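Local coordinates for protein 2'-deoxycytidine 5'-triphosphate deaminase (Agrobacterium tumefaciens, PDB 2R9Q) that probably deaminates dCTP to dUTP, supplying the precursor of thymidine nucleotides, at residues F168-V180 with G333-E345. Sequence-based numbering, arbitrary orientation.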
ATOM      1  N   PHE B 168     -36.543 -11.291  -4.741  1.00 62.42           N
ATOM      2  CA  PHE B 168     -37.594 -10.903  -5.705  1.00 63.39           C
ATOM      3  C   PHE B 168     -38.740 -10.203  -5.018  1.00 64.59           C
ATOM      4  O   PHE B 168     -39.082 -10.536  -3.891  1.00 64.02           O
ATOM      5  CB  PHE B 168     -38.133 -12.124  -6.450  1.00 62.78           C
ATOM      6  CG  PHE B 168     -37.074 -12.950  -7.097  1.00 61.14           C
ATOM      7  CD1 PHE B 168     -36.706 -12.719  -8.396  1.00 59.49           C
ATOM      8  CD2 PHE B 168     -36.441 -13.962  -6.394  1.00 62.34           C
ATOM      9  CE1 PHE B 168     -35.724 -13.453  -8.981  1.00 60.38           C
ATOM     10  CE2 PHE B 168     -35.469 -14.711  -6.979  1.00 60.52           C
ATOM     11  CZ  PHE B 168     -35.108 -14.459  -8.274  1.00 61.05           C
ATOM     12  N   ARG B 169     -39.332  -9.229  -5.707  1.00 66.85           N
ATOM     13  CA  ARG B 169     -40.447  -8.458  -5.154  1.00 68.39           C
ATOM     14  C   ARG B 169     -41.474  -7.925  -6.181  1.00 69.45           C
ATOM     15  O   ARG B 169     -41.160  -7.732  -7.359  1.00 69.02           O
ATOM     16  CB  ARG B 169     -39.882  -7.301  -4.338  1.00 68.82           C
ATOM     17  CG  ARG B 169     -39.033  -6.350  -5.136  1.00 68.79           C
ATOM     18  CD  ARG B 169     -38.626  -5.151  -4.322  1.00 70.78           C
ATOM     19  NE  ARG B 169     -37.899  -5.469  -3.096  1.00 70.85           N
ATOM     20  CZ  ARG B 169     -36.630  -5.875  -3.038  1.00 70.80           C
ATOM     21  NH1 ARG B 169     -35.915  -6.099  -4.135  1.00 71.68           N
ATOM     22  NH2 ARG B 169     -36.081  -6.092  -1.860  1.00 70.92           N
ATOM     23  N   ILE B 170     -42.707  -7.707  -5.727  1.00 70.66           N
ATOM     24  CA  ILE B 170     -43.707  -6.954  -6.506  1.00 71.44           C
ATOM     25  C   ILE B 170     -43.981  -5.653  -5.769  1.00 72.37           C
ATOM     26  O   ILE B 170     -44.401  -5.660  -4.633  1.00 71.19           O
ATOM     27  CB  ILE B 170     -44.997  -7.758  -6.780  1.00 71.35           C
ATOM     28  CG1 ILE B 170     -44.645  -9.056  -7.543  1.00 70.92           C
ATOM     29  CG2 ILE B 170     -46.006  -6.914  -7.610  1.00 68.59           C
ATOM     30  CD1 ILE B 170     -45.453 -10.270  -7.156  1.00 69.11           C
ATOM     31  N   GLY B 171     -43.679  -4.540  -6.434  1.00 74.37           N
ATOM     32  CA  GLY B 171     -43.645  -3.222  -5.806  1.00 75.31           C
ATOM     33  C   GLY B 171     -42.520  -3.069  -4.790  1.00 76.17           C
ATOM     34  O   GLY B 171     -41.522  -3.783  -4.816  1.00 75.21           O
ATOM     35  N   HIS B 172     -42.704  -2.120  -3.885  1.00 77.68           N
ATOM     36  CA  HIS B 172     -41.724  -1.821  -2.869  1.00 79.02           C
ATOM     37  C   HIS B 172     -42.449  -1.549  -1.565  1.00 78.77           C
ATOM     38  O   HIS B 172     -42.633  -0.407  -1.193  1.00 78.23           O
ATOM     39  CB  HIS B 172     -40.878  -0.629  -3.324  1.00 79.75           C
ATOM     40  CG  HIS B 172     -39.479  -0.635  -2.797  1.00 81.41           C
ATOM     41  ND1 HIS B 172     -38.721   0.514  -2.701  1.00 82.37           N
ATOM     42  CD2 HIS B 172     -38.704  -1.641  -2.323  1.00 82.97           C
ATOM     43  CE1 HIS B 172     -37.534   0.211  -2.207  1.00 83.46           C
ATOM     44  NE2 HIS B 172     -37.497  -1.090  -1.970  1.00 83.41           N
ATOM     45  N   ALA B 173     -42.803  -2.626  -0.865  1.00 79.37           N
ATOM     46  CA  ALA B 173     -43.643  -2.585   0.333  1.00 79.88           C
ATOM     47  C   ALA B 173     -42.845  -2.353   1.609  1.00 80.19           C
ATOM     48  O   ALA B 173     -42.939  -3.135   2.564  1.00 79.07           O
ATOM     49  CB  ALA B 173     -44.455  -3.864   0.448  1.00 79.75           C
ATOM     50  N   LEU B 174     -42.072  -1.266   1.605  1.00 80.99           N
ATOM     51  CA  LEU B 174     -41.335  -0.813   2.771  1.00 81.87           C
ATOM     52  C   LEU B 174     -42.275  -0.279   3.835  1.00 82.53           C
ATOM     53  O   LEU B 174     -43.333   0.273   3.543  1.00 81.74           O
ATOM     54  CB  LEU B 174     -40.363   0.314   2.422  1.00 81.96           C
ATOM     55  CG  LEU B 174     -39.032   0.087   1.691  1.00 81.81           C
ATOM     56  CD1 LEU B 174     -38.638  -1.393   1.636  1.00 80.22           C
ATOM     57  CD2 LEU B 174     -39.055   0.752   0.312  1.00 79.69           C
ATOM     58  N   LEU B 175     -41.847  -0.420   5.078  1.00 83.63           N
ATOM     59  CA  LEU B 175     -42.547   0.161   6.208  1.00 84.16           C
ATOM     60  C   LEU B 175     -42.041   1.575   6.460  1.00 85.46           C
ATOM     61  O   LEU B 175     -40.847   1.834   6.347  1.00 85.41           O
ATOM     62  CB  LEU B 175     -42.340  -0.705   7.448  1.00 83.70           C
ATOM     63  CG  LEU B 175     -43.163  -1.993   7.488  1.00 81.11           C
ATOM     64  CD1 LEU B 175     -42.871  -2.873   6.286  1.00 75.78           C
ATOM     65  CD2 LEU B 175     -42.890  -2.705   8.810  1.00 78.46           C
ATOM     66  N   ASN B 176     -42.960   2.488   6.783  1.00 87.02           N
ATOM     67  CA  ASN B 176     -42.600   3.834   7.253  1.00 88.11           C
ATOM     68  C   ASN B 176     -42.436   3.843   8.794  1.00 89.12           C
ATOM     69  O   ASN B 176     -42.565   2.789   9.438  1.00 88.90           O
ATOM     70  CB  ASN B 176     -43.598   4.901   6.744  1.00 87.87           C
ATOM     71  CG  ASN B 176     -45.041   4.726   7.293  1.00 87.32           C
ATOM     72  OD1 ASN B 176     -45.450   3.657   7.762  1.00 84.50           O
ATOM     73  ND2 ASN B 176     -45.815   5.800   7.202  1.00 87.38           N
ATOM     74  N   GLU B 177     -42.122   5.002   9.374  1.00 90.17           N
ATOM     75  CA  GLU B 177     -41.892   5.087  10.813  1.00 91.55           C
ATOM     76  C   GLU B 177     -42.972   4.401  11.653  1.00 91.30           C
ATOM     77  O   GLU B 177     -42.664   3.582  12.515  1.00 91.16           O
ATOM     78  CB  GLU B 177     -41.747   6.537  11.259  1.00 92.26           C
ATOM     79  CG  GLU B 177     -40.306   7.044  11.296  1.00 96.47           C
ATOM     80  CD  GLU B 177     -39.997   7.870  12.567  1.00102.30           C
ATOM     81  OE1 GLU B 177     -40.179   7.324  13.709  1.00103.75           O
ATOM     82  OE2 GLU B 177     -39.561   9.053  12.410  1.00104.00           O
ATOM     83  N   SER B 178     -44.228   4.728  11.381  1.00 91.20           N
ATOM     84  CA  SER B 178     -45.363   4.292  12.203  1.00 91.12           C
ATOM     85  C   SER B 178     -45.568   2.793  12.185  1.00 91.03           C
ATOM     86  O   SER B 178     -45.834   2.181  13.218  1.00 90.77           O
ATOM     87  CB  SER B 178     -46.654   4.964  11.719  1.00 90.86           C
ATOM     88  OG  SER B 178     -46.393   6.304  11.359  1.00 90.27           O
ATOM     89  N   GLU B 179     -45.474   2.227  10.987  1.00 91.08           N
ATOM     90  CA  GLU B 179     -45.600   0.783  10.752  1.00 90.89           C
ATOM     91  C   GLU B 179     -44.520   0.020  11.540  1.00 90.26           C
ATOM     92  O   GLU B 179     -44.801  -1.001  12.189  1.00 89.75           O
ATOM     93  CB  GLU B 179     -45.450   0.515   9.249  1.00 91.10           C
ATOM     94  CG  GLU B 179     -46.490  -0.397   8.607  1.00 92.02           C
ATOM     95  CD  GLU B 179     -46.756  -0.038   7.142  1.00 93.54           C
ATOM     96  OE1 GLU B 179     -46.583   1.154   6.776  1.00 93.57           O
ATOM     97  OE2 GLU B 179     -47.136  -0.945   6.357  1.00 93.72           O
ATOM     98  N   VAL B 180     -43.292   0.533  11.475  1.00 89.60           N
ATOM     99  CA  VAL B 180     -42.150  -0.039  12.196  1.00 89.53           C
ATOM    100  C   VAL B 180     -42.339   0.022  13.719  1.00 88.90           C
ATOM    101  O   VAL B 180     -42.111  -0.972  14.420  1.00 86.83           O
ATOM    102  CB  VAL B 180     -40.813   0.656  11.787  1.00 89.48           C
ATOM    103  CG1 VAL B 180     -39.660   0.201  12.674  1.00 89.83           C
ATOM    104  CG2 VAL B 180     -40.491   0.385  10.318  1.00 90.28           C
ATOM    105  N   GLY B 333     -25.503   1.882  10.985  1.00 67.50           N
ATOM    106  CA  GLY B 333     -26.447   1.508   9.959  1.00 68.03           C
ATOM    107  C   GLY B 333     -27.906   1.601  10.356  1.00 68.23           C
ATOM    108  O   GLY B 333     -28.269   1.932  11.491  1.00 67.50           O
ATOM    109  N   ARG B 334     -28.735   1.236   9.403  1.00 68.84           N
ATOM    110  CA  ARG B 334     -30.157   1.349   9.514  1.00 70.14           C
ATOM    111  C   ARG B 334     -30.816   0.057   8.894  1.00 68.74           C
ATOM    112  O   ARG B 334     -30.623  -0.270   7.722  1.00 67.32           O
ATOM    113  CB  ARG B 334     -30.464   2.698   8.862  1.00 71.39           C
ATOM    114  CG  ARG B 334     -31.819   3.015   8.430  1.00 76.36           C
ATOM    115  CD  ARG B 334     -31.741   4.257   7.493  1.00 82.85           C
ATOM    116  NE  ARG B 334     -31.103   4.054   6.163  1.00 84.26           N
ATOM    117  CZ  ARG B 334     -31.746   3.744   5.026  1.00 87.16           C
ATOM    118  NH1 ARG B 334     -33.057   3.525   5.015  1.00 90.51           N
ATOM    119  NH2 ARG B 334     -31.078   3.618   3.885  1.00 85.14           N
ATOM    120  N   LEU B 335     -31.494  -0.725   9.734  1.00 68.01           N
ATOM    121  CA  LEU B 335     -32.200  -1.920   9.297  1.00 67.00           C
ATOM    122  C   LEU B 335     -33.592  -1.536   8.801  1.00 66.72           C
ATOM    123  O   LEU B 335     -34.432  -1.083   9.569  1.00 66.06           O
ATOM    124  CB  LEU B 335     -32.290  -2.934  10.412  1.00 66.69           C
ATOM    125  CG  LEU B 335     -32.618  -4.386  10.066  1.00 66.01           C
ATOM    126  CD1 LEU B 335     -31.584  -5.013   9.100  1.00 60.86           C
ATOM    127  CD2 LEU B 335     -32.770  -5.208  11.363  1.00 65.99           C
ATOM    128  N   VAL B 336     -33.793  -1.706   7.495  1.00 66.11           N
ATOM    129  CA  VAL B 336     -35.022  -1.339   6.803  1.00 65.54           C
ATOM    130  C   VAL B 336     -35.929  -2.576   6.571  1.00 65.53           C
ATOM    131  O   VAL B 336     -35.483  -3.590   6.057  1.00 63.80           O
ATOM    132  CB  VAL B 336     -34.701  -0.651   5.485  1.00 64.60           C
ATOM    133  CG1 VAL B 336     -35.949  -0.465   4.666  1.00 64.32           C
ATOM    134  CG2 VAL B 336     -34.002   0.692   5.743  1.00 64.64           C
ATOM    135  N   TYR B 337     -37.197  -2.458   6.963  1.00 66.20           N
ATOM    136  CA  TYR B 337     -38.151  -3.557   6.926  1.00 66.84           C
ATOM    137  C   TYR B 337     -39.044  -3.472   5.678  1.00 67.57           C
ATOM    138  O   TYR B 337     -39.365  -2.394   5.192  1.00 67.00           O
ATOM    139  CB  TYR B 337     -38.998  -3.583   8.200  1.00 66.12           C
ATOM    140  CG  TYR B 337     -38.242  -4.036   9.428  1.00 65.58           C
ATOM    141  CD1 TYR B 337     -38.317  -5.340   9.870  1.00 63.43           C
ATOM    142  CD2 TYR B 337     -37.442  -3.153  10.147  1.00 66.12           C
ATOM    143  CE1 TYR B 337     -37.611  -5.764  10.975  1.00 63.86           C
ATOM    144  CE2 TYR B 337     -36.729  -3.577  11.268  1.00 65.43           C
ATOM    145  CZ  TYR B 337     -36.824  -4.880  11.686  1.00 64.60           C
ATOM    146  OH  TYR B 337     -36.131  -5.309  12.811  1.00 63.63           O
ATOM    147  N   GLU B 338     -39.427  -4.636   5.176  1.00 68.59           N
ATOM    148  CA  GLU B 338     -40.260  -4.757   4.011  1.00 69.41           C
ATOM    149  C   GLU B 338     -41.205  -5.954   4.221  1.00 69.58           C
ATOM    150  O   GLU B 338     -40.815  -6.973   4.816  1.00 68.10           O
ATOM    151  CB  GLU B 338     -39.359  -4.941   2.786  1.00 69.68           C
ATOM    152  CG  GLU B 338     -40.036  -4.771   1.442  1.00 69.95           C
ATOM    153  CD  GLU B 338     -39.102  -4.944   0.244  1.00 71.38           C
ATOM    154  OE1 GLU B 338     -37.847  -5.001   0.425  1.00 73.59           O
ATOM    155  OE2 GLU B 338     -39.643  -5.019  -0.886  1.00 71.01           O
ATOM    156  N   HIS B 339     -42.454  -5.805   3.765  1.00 70.23           N
ATOM    157  CA  HIS B 339     -43.462  -6.867   3.838  1.00 71.20           C
ATOM    158  C   HIS B 339     -43.139  -8.059   2.949  1.00 71.50           C
ATOM    159  O   HIS B 339     -42.765  -7.915   1.791  1.00 71.20           O
ATOM    160  CB  HIS B 339     -44.854  -6.388   3.408  1.00 71.27           C
ATOM    161  CG  HIS B 339     -45.515  -5.461   4.373  1.00 70.60           C
ATOM    162  ND1 HIS B 339     -46.259  -5.909   5.444  1.00 70.67           N
ATOM    163  CD2 HIS B 339     -45.579  -4.110   4.404  1.00 68.97           C
ATOM    164  CE1 HIS B 339     -46.717  -4.867   6.116  1.00 70.64           C
ATOM    165  NE2 HIS B 339     -46.319  -3.764   5.506  1.00 69.74           N
ATOM    166  N   MET B 340     -43.339  -9.243   3.497  1.00 72.20           N
ATOM    167  CA  MET B 340     -43.388 -10.439   2.698  1.00 72.65           C
ATOM    168  C   MET B 340     -44.731 -10.498   1.980  1.00 73.72           C
ATOM    169  O   MET B 340     -45.727  -9.982   2.483  1.00 72.92           O
ATOM    170  CB  MET B 340     -43.206 -11.641   3.594  1.00 72.12           C
ATOM    171  CG  MET B 340     -41.843 -11.709   4.255  1.00 70.57           C
ATOM    172  SD  MET B 340     -40.436 -11.829   3.154  1.00 63.32           S
ATOM    173  CE  MET B 340     -40.562 -13.508   2.540  1.00 66.66           C
ATOM    174  N   LEU B 341     -44.728 -11.081   0.784  1.00 75.40           N
ATOM    175  CA  LEU B 341     -45.947 -11.406   0.047  1.00 77.01           C
ATOM    176  C   LEU B 341     -46.736 -12.523   0.736  1.00 78.77           C
ATOM    177  O   LEU B 341     -47.950 -12.441   0.824  1.00 79.06           O
ATOM    178  CB  LEU B 341     -45.630 -11.847  -1.388  1.00 77.09           C
ATOM    179  CG  LEU B 341     -45.587 -10.821  -2.512  1.00 75.61           C
ATOM    180  CD1 LEU B 341     -45.342 -11.549  -3.835  1.00 75.94           C
ATOM    181  CD2 LEU B 341     -46.864  -9.996  -2.548  1.00 73.59           C
ATOM    182  N   GLU B 342     -46.040 -13.572   1.177  1.00 80.59           N
ATOM    183  CA  GLU B 342     -46.609 -14.618   2.028  1.00 81.90           C
ATOM    184  C   GLU B 342     -45.550 -15.054   3.053  1.00 83.00           C
ATOM    185  O   GLU B 342     -44.398 -14.612   2.993  1.00 82.77           O
ATOM    186  CB  GLU B 342     -47.080 -15.819   1.190  1.00 81.59           C
ATOM    187  N   LYS B 343     -45.943 -15.917   3.980  1.00 84.15           N
ATOM    188  CA  LYS B 343     -45.033 -16.436   4.987  1.00 85.94           C
ATOM    189  C   LYS B 343     -44.138 -17.498   4.354  1.00 85.27           C
ATOM    190  O   LYS B 343     -44.628 -18.335   3.615  1.00 85.24           O
ATOM    191  CB  LYS B 343     -45.807 -17.039   6.166  1.00 86.30           C
ATOM    192  CG  LYS B 343     -44.957 -17.298   7.431  1.00 88.40           C
ATOM    193  CD  LYS B 343     -45.768 -18.043   8.543  1.00 89.63           C
ATOM    194  CE  LYS B 343     -45.248 -17.744   9.992  1.00 91.98           C
ATOM    195  NZ  LYS B 343     -43.871 -18.312  10.311  1.00 94.10           N
ATOM    196  N   PRO B 344     -42.814 -17.446   4.610  1.00 85.14           N
ATOM    197  CA  PRO B 344     -41.929 -18.526   4.183  1.00 85.12           C
ATOM    198  C   PRO B 344     -42.429 -19.923   4.535  1.00 85.08           C
ATOM    199  O   PRO B 344     -43.140 -20.098   5.514  1.00 84.43           O
ATOM    200  CB  PRO B 344     -40.644 -18.236   4.942  1.00 85.14           C
ATOM    201  CG  PRO B 344     -40.654 -16.783   5.157  1.00 85.19           C
ATOM    202  CD  PRO B 344     -42.068 -16.360   5.265  1.00 84.81           C
ATOM    203  N   GLU B 345     -42.051 -20.894   3.712  1.00 85.32           N
ATOM    204  CA  GLU B 345     -42.380 -22.303   3.937  1.00 85.97           C
ATOM    205  C   GLU B 345     -41.184 -23.127   4.472  1.00 85.76           C
ATOM    206  O   GLU B 345     -41.368 -24.237   4.973  1.00 84.32           O
ATOM    207  CB  GLU B 345     -42.966 -22.950   2.655  1.00 85.94           C
ATOM    208  CG  GLU B 345     -42.027 -22.983   1.453  1.00 86.34           C
ATOM    209  CD  GLU B 345     -42.473 -23.939   0.363  1.00 86.54           C
ATOM    210  OE1 GLU B 345     -43.675 -24.273   0.314  1.00 87.17           O
ATOM    211  OE2 GLU B 345     -41.618 -24.352  -0.454  1.00 87.12           O
TER
HETATM  212  O   HOH W   1     -41.993  -5.299  -2.365  1.00 43.54           O
HETATM  213  O   HOH W   2     -37.863   0.725   7.647  1.00 46.65           O
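A single antiparallel beta bridge, Leu174 with Glu338, fastens the linker between the two dUTPase-like halves of the chain to the last modelled strand, 331-339, of the C-terminal half. Ala173 and Leu175 flank the bridge: His339 N donates to Ala173 O at 3.0 Å, and Leu175 N to Tyr337 O at 3.2 Å. Ala173 centres an inverse gamma turn, and its small CB lies against His339 CB.

Glu338 reaches back from this strand to Arg169, near the end of strand 162-170 in the N-terminal half, and the two form a side-on, bidentate salt bridge. Arg169 NE meets Glu338 OE2 at 2.9 Å and Arg169 NH2 meets Glu338 OE1 at 3.1 Å, each on a syn lone pair, with guanidinium and carboxylate only 16° from coplanar. The glutamate spans the gap because its CG stands anti to the backbone N (chi1 -167°) and the chain stays extended beyond it. Ser109 takes Arg169 NH1, fixing the guanidinium from the N-terminal half, while a water accepts from Ala173 N and lies 2.8 Å from Glu338 OE2.

Apolar branches add to the join. Leu174 CD1 touches Glu338 CG, Ile170 CD1 meets Leu341 CD1 at 3.6 Å, and the forked end of Leu175 sends CD2 to Tyr337 CB and CD1 obliquely to the His339 imidazole. In the plane of that ring, His339 NE2 donates almost straight (174°) to the anti side of Glu179 OE2, 3.1 Å away on helix 177-186.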